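Local coordinates for solute-binding periplasmic protein of iron/siderophore ABC transporter (Yersinia pestis, PDB 6B2Y) that probably binds a chelated form of iron in the periplasm and passes it to an ABC transporter in the inner membrane, at residues I220-G225 / G232-G237; E190-F195 / S369-V374; D201-I206 / E353-L358; T50-V55 / G156-F161. All coordinates share one frame; numbering follows the deposited sequence.

Contact 1: I220-G225 / G232-G237; sequences IELRAG and GTAGKG
The T233 hydroxyl gives its proton to I220 O over 2.6 Å between OG1 and O, lying in the plane of the carbonyl with a C=O...OG1 angle of 154°. With OG1 turned away from its own backbone N (chi1 -170°), the hydroxyl faces the strand at 220-221. The same oxygen also accepts from a water 2.9 Å away from OG1, and that water takes the N-H of I220, so both backbone polar groups of I220 are tied to one side chain.

Two residues after I220, L222 N donates to G232 O at 2.9 Å, bent to 142° at the hydrogen and approaching from above the carbonyl plane. A second water links L222 O with G232 N. The L222 side chain follows its backbone across: CD1 lies 3.5 Å from T233 C, and it shares the methyl of A234 loosely with I220 CG2. The amide N of A234 is buried here without a partner.

Further out, M239 of helix 239-245 packs against I220 and L222. E221 points away from the contact, where its carboxylate meets Y276 and R312, and its side chain touches C230 of the C230-C231 disulfide. The chain leaves the strand region through a type II turn, E221 to A224, an arrangement at the C-terminal edge of the parallel strands of an alpha/beta lobe, as in periplasmic binding proteins.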
loop_
_atom_site.group_PDB
_atom_site.type_symbol
_atom_site.label_atom_id
_atom_site.label_comp_id
_atom_site.label_asym_id
_atom_site.label_seq_id
_atom_site.Cartn_x
_atom_site.Cartn_y
_atom_site.Cartn_z
ATOM N N ILE A 220 -0.487 12.634 9.020
ATOM C CA ILE A 220 0.343 11.853 8.103
ATOM C C ILE A 220 0.582 12.667 6.835
ATOM O O ILE A 220 -0.361 13.077 6.151
ATOM C CB ILE A 220 -0.272 10.479 7.779
ATOM C CG1 ILE A 220 0.704 9.677 6.901
ATOM C CG2 ILE A 220 -1.616 10.609 7.091
ATOM C CD1 ILE A 220 0.860 8.246 7.309
ATOM N N GLU A 221 1.852 12.908 6.520
ATOM C CA GLU A 221 2.223 13.585 5.287
ATOM C C GLU A 221 2.613 12.510 4.281
ATOM O O GLU A 221 3.686 11.913 4.386
ATOM C CB GLU A 221 3.366 14.572 5.519
ATOM C CG GLU A 221 3.576 15.470 4.328
ATOM C CD GLU A 221 4.793 16.353 4.462
ATOM O OE1 GLU A 221 5.150 16.999 3.460
ATOM O OE2 GLU A 221 5.382 16.395 5.560
ATOM N N LEU A 222 1.724 12.244 3.323
ATOM C CA LEU A 222 2.006 11.239 2.305
ATOM C C LEU A 222 3.024 11.757 1.288
ATOM O O LEU A 222 2.936 12.891 0.816
ATOM C CB LEU A 222 0.717 10.833 1.597
ATOM C CG LEU A 222 -0.316 10.190 2.516
ATOM C CD1 LEU A 222 -1.668 10.036 1.791
ATOM C CD2 LEU A 222 0.194 8.832 2.999
ATOM N N ARG A 223 3.966 10.889 0.924
ATOM C CA ARG A 223 5.050 11.253 0.008
ATOM C C ARG A 223 5.721 12.546 0.443
ATOM O O ARG A 223 5.944 13.455 -0.360
ATOM C CB ARG A 223 4.554 11.324 -1.429
ATOM C CG ARG A 223 3.759 10.091 -1.842
ATOM C CD ARG A 223 3.125 10.247 -3.214
ATOM N NE ARG A 223 2.254 11.415 -3.283
ATOM C CZ ARG A 223 2.436 12.419 -4.136
ATOM N NH1 ARG A 223 1.599 13.450 -4.143
ATOM N NH2 ARG A 223 3.460 12.390 -4.985
ATOM N N ALA A 224 6.000 12.637 1.743
ATOM C CA ALA A 224 6.537 13.846 2.350
ATOM C C ALA A 224 7.794 14.314 1.632
ATOM O O ALA A 224 8.710 13.524 1.383
ATOM C CB ALA A 224 6.847 13.584 3.818
ATOM N N GLY A 225 7.825 15.604 1.317
ATOM C CA GLY A 225 8.997 16.229 0.742
ATOM C C GLY A 225 9.216 15.948 -0.723
ATOM O O GLY A 225 10.190 16.452 -1.288
ATOM N N GLY A 232 0.357 16.663 1.131
ATOM C CA GLY A 232 -0.609 15.636 0.813
ATOM C C GLY A 232 -0.856 14.775 2.032
ATOM O O GLY A 232 0.031 14.577 2.860
ATOM N N THR A 233 -2.089 14.294 2.169
ATOM C CA THR A 233 -2.452 13.560 3.368
ATOM C C THR A 233 -3.663 12.690 3.046
ATOM O O THR A 233 -4.134 12.650 1.904
ATOM C CB THR A 233 -2.721 14.516 4.540
ATOM O OG1 THR A 233 -2.845 13.765 5.751
ATOM C CG2 THR A 233 -3.986 15.342 4.308
ATOM N N ALA A 234 -4.136 11.975 4.060
ATOM C CA ALA A 234 -5.324 11.132 3.987
ATOM C C ALA A 234 -6.405 11.701 4.889
ATOM O O ALA A 234 -6.131 12.109 6.026
ATOM C CB ALA A 234 -5.011 9.695 4.414
ATOM N N GLY A 235 -7.640 11.717 4.381
ATOM C CA GLY A 235 -8.769 12.186 5.169
ATOM C C GLY A 235 -9.696 11.064 5.599
ATOM O O GLY A 235 -9.353 10.265 6.478
ATOM N N LYS A 236 -10.876 10.984 4.979
ATOM C CA LYS A 236 -11.855 9.947 5.324
ATOM C C LYS A 236 -11.619 8.684 4.495
ATOM O O LYS A 236 -12.402 8.316 3.611
ATOM C CB LYS A 236 -13.273 10.465 5.120
ATOM C CG LYS A 236 -13.571 11.782 5.820
ATOM C CD LYS A 236 -14.649 12.536 5.032
ATOM C CE LYS A 236 -15.474 13.419 5.944
ATOM N NZ LYS A 236 -14.669 14.590 6.360
ATOM N N GLY A 237 -10.523 7.997 4.818
ATOM C CA GLY A 237 -10.136 6.792 4.124
ATOM C C GLY A 237 -8.629 6.739 3.971
ATOM O O GLY A 237 -7.903 7.442 4.670
HETATM O O HOH W 1 -3.212 13.507 8.648
HETATM O O HOH W 2 3.029 15.403 0.006
#

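Contact 2: E190-F195 / S369-V374; sequences ENYINF and SQFLAV
Y192, midway along the segment of helix 186-207, lies 7.8 Å from F371, the final residue of helix 360-371, between CA atoms, and F371 reaches across this gap to lay its ring among N191, Y192 and F195. Its CG stands anti to the carbonyl carbon (chi1 -57°), which carries the ring out of the end of its own helix and onto the neighbouring one.

Y192 presents its edge to one face of the F371 ring, with CD1 3.7 Å from F371 CE2 and the planes at 76°, a T-shaped pair. The opposite face of F371 is covered by CB of Q370, the residue before it. F371 in turn plays the edge to F195: its CE2 comes 3.8 Å from F195 CG, over one face of that ring, with 65° between the planes. Y192, F371 and F195 thus form an aromatic cluster of successive edge-to-face pairs, joining the C-terminal turn of helix 360-371 to the side of the long helix 186-207.

The rim of F371 also borders backbone and aliphatic atoms: CZ is 3.8 Å from N191 O, and CE1 is 3.9 Å from N191 CB. On the exposed flank, the Q370 amide stands almost perpendicular to the F195 ring, with OE1 4.0 Å from F195 CE1. L71 touches both Y192 and F371, and L367 lies against Y192 and F195. The phenol oxygen of Y192 is hydrogen-bonded to P337 O.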
loop_
_atom_site.group_PDB
_atom_site.type_symbol
_atom_site.label_atom_id
_atom_site.label_comp_id
_atom_site.label_asym_id
_atom_site.label_seq_id
_atom_site.Cartn_x
_atom_site.Cartn_y
_atom_site.Cartn_z
ATOM N N GLU A 190 -8.908 -17.049 1.477
ATOM C CA GLU A 190 -9.411 -17.284 2.826
ATOM C C GLU A 190 -8.277 -17.351 3.841
ATOM O O GLU A 190 -8.387 -16.795 4.939
ATOM C CB GLU A 190 -10.249 -18.567 2.861
ATOM C CG GLU A 190 -10.794 -18.859 4.250
ATOM C CD GLU A 190 -11.862 -19.939 4.264
ATOM O OE1 GLU A 190 -12.526 -20.161 3.234
ATOM O OE2 GLU A 190 -12.039 -20.560 5.329
ATOM N N ASN A 191 -7.170 -18.029 3.499
ATOM C CA ASN A 191 -6.029 -18.069 4.411
ATOM C C ASN A 191 -5.526 -16.665 4.709
ATOM O O ASN A 191 -5.252 -16.325 5.869
ATOM C CB ASN A 191 -4.897 -18.925 3.819
ATOM C CG ASN A 191 -5.264 -20.395 3.714
ATOM O OD1 ASN A 191 -6.215 -20.856 4.364
ATOM N ND2 ASN A 191 -4.530 -21.137 2.881
ATOM N N TYR A 192 -5.423 -15.815 3.684
ATOM C CA TYR A 192 -4.923 -14.472 3.947
ATOM C C TYR A 192 -5.935 -13.641 4.750
ATOM O O TYR A 192 -5.547 -12.894 5.658
ATOM C CB TYR A 192 -4.531 -13.756 2.649
ATOM C CG TYR A 192 -3.821 -12.475 3.001
ATOM C CD1 TYR A 192 -2.498 -12.488 3.438
ATOM C CD2 TYR A 192 -4.507 -11.257 3.018
ATOM C CE1 TYR A 192 -1.864 -11.332 3.815
ATOM C CE2 TYR A 192 -3.878 -10.091 3.399
ATOM C CZ TYR A 192 -2.563 -10.128 3.799
ATOM O OH TYR A 192 -1.936 -8.972 4.182
ATOM N N ILE A 193 -7.233 -13.780 4.453
ATOM C CA ILE A 193 -8.252 -13.010 5.175
ATOM C C ILE A 193 -8.179 -13.303 6.665
ATOM O O ILE A 193 -8.226 -12.390 7.501
ATOM C CB ILE A 193 -9.648 -13.312 4.608
ATOM C CG1 ILE A 193 -9.842 -12.597 3.274
ATOM C CG2 ILE A 193 -10.755 -12.952 5.611
ATOM C CD1 ILE A 193 -10.864 -13.315 2.374
ATOM N N ASN A 194 -8.046 -14.581 7.013
ATOM C CA ASN A 194 -7.907 -14.973 8.411
ATOM C C ASN A 194 -6.623 -14.418 9.023
ATOM O O ASN A 194 -6.638 -13.925 10.152
ATOM C CB ASN A 194 -7.953 -16.501 8.519
ATOM C CG ASN A 194 -9.372 -17.040 8.437
ATOM O OD1 ASN A 194 -10.311 -16.317 8.717
ATOM N ND2 ASN A 194 -9.530 -18.302 8.050
ATOM N N PHE A 195 -5.498 -14.490 8.292
ATOM C CA PHE A 195 -4.238 -13.952 8.815
ATOM C C PHE A 195 -4.328 -12.449 9.038
ATOM O O PHE A 195 -3.858 -11.921 10.050
ATOM C CB PHE A 195 -3.095 -14.288 7.848
ATOM C CG PHE A 195 -1.800 -13.566 8.145
ATOM C CD1 PHE A 195 -0.890 -14.092 9.055
ATOM C CD2 PHE A 195 -1.489 -12.370 7.508
ATOM C CE1 PHE A 195 0.321 -13.428 9.324
ATOM C CE2 PHE A 195 -0.297 -11.708 7.765
ATOM C CZ PHE A 195 0.615 -12.239 8.677
ATOM N N SER A 369 6.601 -15.904 4.911
ATOM C CA SER A 369 6.781 -17.354 4.925
ATOM C C SER A 369 5.496 -18.089 4.560
ATOM O O SER A 369 5.549 -19.141 3.913
ATOM C CB SER A 369 7.301 -17.814 6.290
ATOM O OG SER A 369 6.628 -17.166 7.354
ATOM N N GLN A 370 4.332 -17.540 4.919
ATOM C CA GLN A 370 3.085 -18.233 4.641
ATOM C C GLN A 370 2.582 -18.016 3.217
ATOM O O GLN A 370 1.913 -18.898 2.672
ATOM C CB GLN A 370 1.995 -17.788 5.624
ATOM C CG GLN A 370 2.109 -18.431 6.993
ATOM C CD GLN A 370 1.194 -17.784 7.996
ATOM O OE1 GLN A 370 1.652 -17.163 8.956
ATOM N NE2 GLN A 370 -0.106 -17.902 7.771
ATOM N N PHE A 371 2.844 -16.849 2.613
ATOM C CA PHE A 371 2.172 -16.489 1.369
ATOM C C PHE A 371 3.090 -16.178 0.194
ATOM O O PHE A 371 2.626 -16.243 -0.950
ATOM C CB PHE A 371 1.242 -15.283 1.605
ATOM C CG PHE A 371 0.220 -15.527 2.671
ATOM C CD1 PHE A 371 -0.874 -16.335 2.415
ATOM C CD2 PHE A 371 0.363 -14.981 3.929
ATOM C CE1 PHE A 371 -1.820 -16.583 3.405
ATOM C CE2 PHE A 371 -0.574 -15.230 4.920
ATOM C CZ PHE A 371 -1.655 -16.041 4.658
ATOM N N LEU A 372 4.359 -15.868 0.420
ATOM C CA LEU A 372 5.199 -15.340 -0.646
ATOM C C LEU A 372 6.349 -16.293 -0.978
ATOM O O LEU A 372 6.625 -17.260 -0.259
ATOM C CB LEU A 372 5.734 -13.958 -0.257
ATOM C CG LEU A 372 4.632 -12.925 0.026
ATOM C CD1 LEU A 372 5.294 -11.604 0.359
ATOM C CD2 LEU A 372 3.693 -12.778 -1.171
ATOM N N ALA A 373 7.028 -15.993 -2.090
ATOM C CA ALA A 373 8.135 -16.795 -2.600
ATOM C C ALA A 373 9.491 -16.113 -2.458
ATOM O O ALA A 373 10.495 -16.650 -2.942
ATOM C CB ALA A 373 7.891 -17.142 -4.073
ATOM N N VAL A 374 9.545 -14.942 -1.831
ATOM C CA VAL A 374 10.787 -14.226 -1.585
ATOM C C VAL A 374 10.964 -14.055 -0.084
ATOM O O VAL A 374 10.014 -14.141 0.699
ATOM C CB VAL A 374 10.832 -12.849 -2.299
ATOM C CG1 VAL A 374 10.874 -13.026 -3.792
ATOM C CG2 VAL A 374 9.627 -11.998 -1.917
#

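Contact 3: D201-I206 / E353-L358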
loop_
_atom_site.group_PDB
_atom_site.type_symbol
_atom_site.label_atom_id
_atom_site.label_comp_id
_atom_site.label_asym_id
_atom_site.label_seq_id
_atom_site.Cartn_x
_atom_site.Cartn_y
_atom_site.Cartn_z
ATOM N N ASP A 201 -6.910 -7.663 14.686
ATOM C CA ASP A 201 -7.579 -7.779 15.988
ATOM C C ASP A 201 -6.587 -7.647 17.144
ATOM O O ASP A 201 -6.970 -7.213 18.238
ATOM C CB ASP A 201 -8.328 -9.108 16.103
ATOM C CG ASP A 201 -9.562 -9.172 15.212
ATOM O OD1 ASP A 201 -9.920 -8.150 14.578
ATOM O OD2 ASP A 201 -10.162 -10.266 15.136
ATOM N N LYS A 202 -5.320 -8.018 16.925
ATOM C CA LYS A 202 -4.276 -7.766 17.920
ATOM C C LYS A 202 -4.225 -6.303 18.312
ATOM O O LYS A 202 -3.914 -5.969 19.465
ATOM C CB LYS A 202 -2.905 -8.175 17.379
ATOM C CG LYS A 202 -2.707 -9.653 17.239
ATOM C CD LYS A 202 -1.397 -9.942 16.527
ATOM C CE LYS A 202 -1.219 -11.427 16.334
ATOM N NZ LYS A 202 0.077 -11.741 15.689
ATOM N N VAL A 203 -4.499 -5.419 17.360
ATOM C CA VAL A 203 -4.500 -3.984 17.596
ATOM C C VAL A 203 -5.834 -3.519 18.155
ATOM O O VAL A 203 -5.875 -2.794 19.151
ATOM C CB VAL A 203 -4.161 -3.235 16.287
ATOM C CG1 VAL A 203 -4.394 -1.737 16.444
ATOM C CG2 VAL A 203 -2.712 -3.529 15.855
ATOM N N THR A 204 -6.946 -3.922 17.521
ATOM C CA THR A 204 -8.239 -3.392 17.938
ATOM C C THR A 204 -8.699 -3.961 19.270
ATOM O O THR A 204 -9.497 -3.304 19.951
ATOM C CB THR A 204 -9.321 -3.634 16.872
ATOM O OG1 THR A 204 -9.522 -5.039 16.670
ATOM C CG2 THR A 204 -8.924 -2.943 15.568
ATOM N N ASP A 205 -8.234 -5.157 19.647
ATOM C CA ASP A 205 -8.506 -5.667 20.993
ATOM C C ASP A 205 -8.195 -4.599 22.037
ATOM O O ASP A 205 -8.921 -4.456 23.031
ATOM C CB ASP A 205 -7.672 -6.926 21.276
ATOM C CG ASP A 205 -8.278 -8.224 20.698
ATOM O OD1 ASP A 205 -9.355 -8.217 20.064
ATOM O OD2 ASP A 205 -7.641 -9.281 20.895
ATOM N N ILE A 206 -7.125 -3.836 21.813
ATOM C CA ILE A 206 -6.714 -2.756 22.709
ATOM C C ILE A 206 -7.337 -1.422 22.312
ATOM O O ILE A 206 -7.872 -0.698 23.159
ATOM C CB ILE A 206 -5.168 -2.657 22.743
ATOM C CG1 ILE A 206 -4.571 -3.860 23.473
ATOM C CG2 ILE A 206 -4.736 -1.353 23.395
ATOM C CD1 ILE A 206 -3.058 -3.962 23.378
ATOM N N GLU A 353 3.633 1.358 25.351
ATOM C CA GLU A 353 3.494 0.504 26.525
ATOM C C GLU A 353 2.525 -0.644 26.267
ATOM O O GLU A 353 2.840 -1.812 26.524
ATOM C CB GLU A 353 3.033 1.355 27.711
ATOM C CG GLU A 353 2.536 0.562 28.904
ATOM C CD GLU A 353 3.178 1.004 30.203
ATOM O OE1 GLU A 353 3.350 0.150 31.099
ATOM O OE2 GLU A 353 3.508 2.206 30.328
ATOM N N GLN A 354 1.342 -0.329 25.738
ATOM C CA GLN A 354 0.305 -1.335 25.553
ATOM C C GLN A 354 0.637 -2.328 24.449
ATOM O O GLN A 354 0.085 -3.434 24.441
ATOM C CB GLN A 354 -1.018 -0.624 25.273
ATOM C CG GLN A 354 -1.116 0.698 26.029
ATOM C CD GLN A 354 -2.533 1.210 26.150
ATOM O OE1 GLN A 354 -3.491 0.429 26.226
ATOM N NE2 GLN A 354 -2.682 2.533 26.174
ATOM N N PHE A 355 1.542 -1.980 23.538
ATOM C CA PHE A 355 1.919 -2.852 22.433
ATOM C C PHE A 355 3.383 -3.268 22.531
ATOM O O PHE A 355 4.072 -3.425 21.520
ATOM C CB PHE A 355 1.633 -2.182 21.092
ATOM C CG PHE A 355 0.157 -2.036 20.792
ATOM C CD1 PHE A 355 -0.610 -3.145 20.469
ATOM C CD2 PHE A 355 -0.448 -0.792 20.835
ATOM C CE1 PHE A 355 -1.960 -3.015 20.203
ATOM C CE2 PHE A 355 -1.791 -0.650 20.564
ATOM C CZ PHE A 355 -2.548 -1.764 20.249
ATOM N N ALA A 356 3.880 -3.472 23.756
ATOM C CA ALA A 356 5.256 -3.938 23.916
ATOM C C ALA A 356 5.433 -5.361 23.396
ATOM O O ALA A 356 6.499 -5.705 22.874
ATOM C CB ALA A 356 5.671 -3.844 25.385
ATOM N N ASP A 357 4.401 -6.191 23.502
ATOM C CA ASP A 357 4.458 -7.570 23.040
ATOM C C ASP A 357 4.220 -7.715 21.538
ATOM O O ASP A 357 4.369 -8.823 21.010
ATOM C CB ASP A 357 3.430 -8.406 23.810
ATOM C CG ASP A 357 2.011 -7.843 23.699
ATOM O OD1 ASP A 357 1.101 -8.602 23.290
ATOM O OD2 ASP A 357 1.806 -6.643 24.013
ATOM N N LEU A 358 3.858 -6.640 20.844
ATOM C CA LEU A 358 3.519 -6.687 19.426
ATOM C C LEU A 358 4.739 -6.316 18.596
ATOM O O LEU A 358 5.342 -5.264 18.815
ATOM C CB LEU A 358 2.357 -5.736 19.123
ATOM C CG LEU A 358 1.901 -5.590 17.661
ATOM C CD1 LEU A 358 1.386 -6.910 17.177
ATOM C CD2 LEU A 358 0.849 -4.503 17.522
#
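I206 and F355 approach each other from opposite directions, CD1 of I206 reaching the ring obliquely, and the tight part of this contact is built round them. I206 CD1 comes within 3.5 Å of F355 CE1 and 3.4 Å of Q354 O, while CB of the same isoleucine lies 3.7 Å from F355 CZ. The rim of the phenyl ring lies against the helix backbone: K202 O, 3.6 Å from F355 CE1, and V203 O, 3.7 Å from F355 CZ, both lie at the ring edge in its plane. The helix is kinked here: I206 N bonds to V203 O, while K202 O faces the aromatic edge. V203 O has a further partner in the hydroxyl of T207. L358 CD2 and V203 CG2, 4.1 Å apart, meet in the same buried part.

Toward solvent the packing thins. Q354 OE1 lies 3.6 Å from I206 CG2, a polar oxygen against a methyl at the exposed edge. At the other end L358 CD1 merely brushes the aliphatic chain of K202, whose extended torsions carry NZ past it to N199.

Behind the loop, K348 NZ of helix 340-350 is hydrogen-bonded to both F355 O and L358 O, and A347 packs against V203 and F355. The arrangement is that of a connecting loop between helices 340-350 and 360-371, opened by a type I turn and folded over the C-terminal part of helix 186-207.

Contact 4: T50-V55 / G156-F161; sequences TIPAKV and GVPVVF
P158 lies just ahead of strand 159-162 and packs against T50, the last residue of strand 48-50, and I51 and P52 just after it. Strand 159-162 is an outermost strand of the five-stranded parallel sheet of the N-terminal lobe, whose 3-2-1-4-5 strand order belongs to the alpha/beta folds of the Rossmann type. The contact therefore lays the early chain against the border of that sheet, by van der Waals touch alone.

The P158 ring can be followed from its CB outward. CB lies 3.4 Å from T50 O and, further off, 4.1 Å from I51 CD1, so both a carbonyl oxygen and a methyl approach it from the side of the 50-55 segment. The next atom, CG, is still within 3.5 Å of T50 O, and it also meets P52 CD at 4.1 Å, where the two proline rings cross obliquely. T50 O thus rests against two carbons of one pyrrolidine ring.

Two residues before P158, G156 closes helix 147-154 in a Schellman motif with positive phi. Beyond the proline, V160 carries backbone hydrogen bonds to A133 and F135 of strand 132-136, and its side chain also touches V41. I51 is paired through its backbone with A39 and packs on I132 and V41. P52 O is hydrogen-bonded to the H184 imidazole.

Bent twice along its chain (chi1 -61°, chi2 -55°), the I51 side chain swings its terminal methyl toward the strand, and it crosses V160 at about a right angle, with CD1 4.0 Å from V160 CG2.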
loop_
_atom_site.group_PDB
_atom_site.type_symbol
_atom_site.label_atom_id
_atom_site.label_comp_id
_atom_site.label_asym_id
_atom_site.label_seq_id
_atom_site.Cartn_x
_atom_site.Cartn_y
_atom_site.Cartn_z
ATOM N N THR A 50 -18.655 -11.715 -15.923
ATOM C CA THR A 50 -18.488 -13.143 -16.174
ATOM C C THR A 50 -17.003 -13.500 -16.232
ATOM O O THR A 50 -16.216 -12.815 -16.899
ATOM C CB THR A 50 -19.183 -13.552 -17.480
ATOM O OG1 THR A 50 -20.600 -13.416 -17.336
ATOM C CG2 THR A 50 -18.869 -15.008 -17.831
ATOM N N ILE A 51 -16.632 -14.579 -15.546
ATOM C CA ILE A 51 -15.245 -15.000 -15.389
ATOM C C ILE A 51 -15.089 -16.374 -16.026
ATOM O O ILE A 51 -15.895 -17.265 -15.752
ATOM C CB ILE A 51 -14.827 -15.054 -13.907
ATOM C CG1 ILE A 51 -14.964 -13.669 -13.275
ATOM C CG2 ILE A 51 -13.407 -15.603 -13.746
ATOM C CD1 ILE A 51 -14.219 -12.579 -13.995
ATOM N N PRO A 52 -14.060 -16.608 -16.839
ATOM C CA PRO A 52 -13.850 -17.956 -17.382
ATOM C C PRO A 52 -13.442 -18.932 -16.292
ATOM O O PRO A 52 -12.787 -18.570 -15.311
ATOM C CB PRO A 52 -12.720 -17.754 -18.395
ATOM C CG PRO A 52 -11.961 -16.564 -17.845
ATOM C CD PRO A 52 -13.021 -15.665 -17.282
ATOM N N ALA A 53 -13.830 -20.195 -16.483
ATOM C CA ALA A 53 -13.541 -21.220 -15.485
ATOM C C ALA A 53 -12.053 -21.454 -15.300
ATOM O O ALA A 53 -11.637 -21.940 -14.242
ATOM C CB ALA A 53 -14.222 -22.536 -15.874
ATOM N N LYS A 54 -11.245 -21.118 -16.300
ATOM C CA LYS A 54 -9.800 -21.270 -16.246
ATOM C C LYS A 54 -9.171 -19.898 -16.437
ATOM O O LYS A 54 -9.526 -19.180 -17.381
ATOM C CB LYS A 54 -9.303 -22.232 -17.329
ATOM C CG LYS A 54 -9.774 -23.676 -17.169
ATOM C CD LYS A 54 -8.782 -24.634 -17.836
ATOM C CE LYS A 54 -8.985 -26.069 -17.375
ATOM N NZ LYS A 54 -8.371 -26.317 -16.038
ATOM N N VAL A 55 -8.271 -19.524 -15.533
ATOM C CA VAL A 55 -7.578 -18.244 -15.602
ATOM C C VAL A 55 -6.085 -18.521 -15.527
ATOM O O VAL A 55 -5.585 -18.984 -14.495
ATOM C CB VAL A 55 -8.005 -17.285 -14.484
ATOM C CG1 VAL A 55 -7.083 -16.070 -14.460
ATOM C CG2 VAL A 55 -9.448 -16.880 -14.667
ATOM N N GLY A 156 -14.091 -7.605 -25.081
ATOM C CA GLY A 156 -14.670 -8.756 -24.414
ATOM C C GLY A 156 -13.861 -9.353 -23.282
ATOM O O GLY A 156 -14.259 -10.397 -22.752
ATOM N N VAL A 157 -12.745 -8.743 -22.901
ATOM C CA VAL A 157 -11.930 -9.274 -21.803
ATOM C C VAL A 157 -12.548 -8.834 -20.479
ATOM O O VAL A 157 -12.855 -7.640 -20.315
ATOM C CB VAL A 157 -10.485 -8.795 -21.923
ATOM C CG1 VAL A 157 -9.694 -9.116 -20.654
ATOM C CG2 VAL A 157 -9.808 -9.434 -23.126
ATOM N N PRO A 158 -12.751 -9.745 -19.525
ATOM C CA PRO A 158 -13.372 -9.353 -18.251
ATOM C C PRO A 158 -12.448 -8.448 -17.449
ATOM O O PRO A 158 -11.259 -8.729 -17.311
ATOM C CB PRO A 158 -13.603 -10.693 -17.536
ATOM C CG PRO A 158 -13.283 -11.767 -18.550
ATOM C CD PRO A 158 -12.369 -11.167 -19.543
ATOM N N VAL A 159 -13.012 -7.371 -16.904
ATOM C CA VAL A 159 -12.282 -6.420 -16.070
ATOM C C VAL A 159 -12.899 -6.440 -14.676
ATOM O O VAL A 159 -14.123 -6.328 -14.533
ATOM C CB VAL A 159 -12.325 -4.999 -16.663
ATOM C CG1 VAL A 159 -11.691 -4.005 -15.717
ATOM C CG2 VAL A 159 -11.662 -4.959 -18.044
ATOM N N VAL A 160 -12.060 -6.579 -13.652
ATOM C CA VAL A 160 -12.517 -6.663 -12.263
ATOM C C VAL A 160 -11.854 -5.536 -11.476
ATOM O O VAL A 160 -10.627 -5.386 -11.532
ATOM C CB VAL A 160 -12.173 -8.030 -11.644
ATOM C CG1 VAL A 160 -12.351 -7.997 -10.129
ATOM C CG2 VAL A 160 -13.006 -9.136 -12.282
ATOM N N PHE A 161 -12.662 -4.763 -10.732
ATOM C CA PHE A 161 -12.162 -3.675 -9.891
ATOM C C PHE A 161 -12.030 -4.118 -8.442
ATOM O O PHE A 161 -12.923 -4.774 -7.903
ATOM C CB PHE A 161 -13.075 -2.448 -9.960
ATOM C CG PHE A 161 -13.011 -1.739 -11.273
ATOM C CD1 PHE A 161 -12.052 -0.755 -11.500
ATOM C CD2 PHE A 161 -13.872 -2.085 -12.302
ATOM C CE1 PHE A 161 -11.976 -0.121 -12.729
ATOM C CE2 PHE A 161 -13.795 -1.448 -13.537
ATOM C CZ PHE A 161 -12.850 -0.470 -13.743
#

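Overall arrangement
From the N terminus, contact 4 closes first: residues 50-55 return to 156-161, completing a loop that holds most of the parallel sheet of the N-terminal lobe. The later three contacts come after it in series and are concentric. Contact 2 opens at 190-195 and closes last, at 369-374; contact 3 (201-206 with 353-358) lies within it, and contact 1 (220-225 with 232-237) is innermost, a short local closure. None of the loops cross. Contacts 2 and 3 share helix 186-207, their nearest atoms about 7 Å apart, and fasten the C-terminal helical region along it. Contact 1 ties strand 217-221 of the second, mixed sheet to strand 232-234 of a small antiparallel pair, about 34 Å from contact 4, centre to centre.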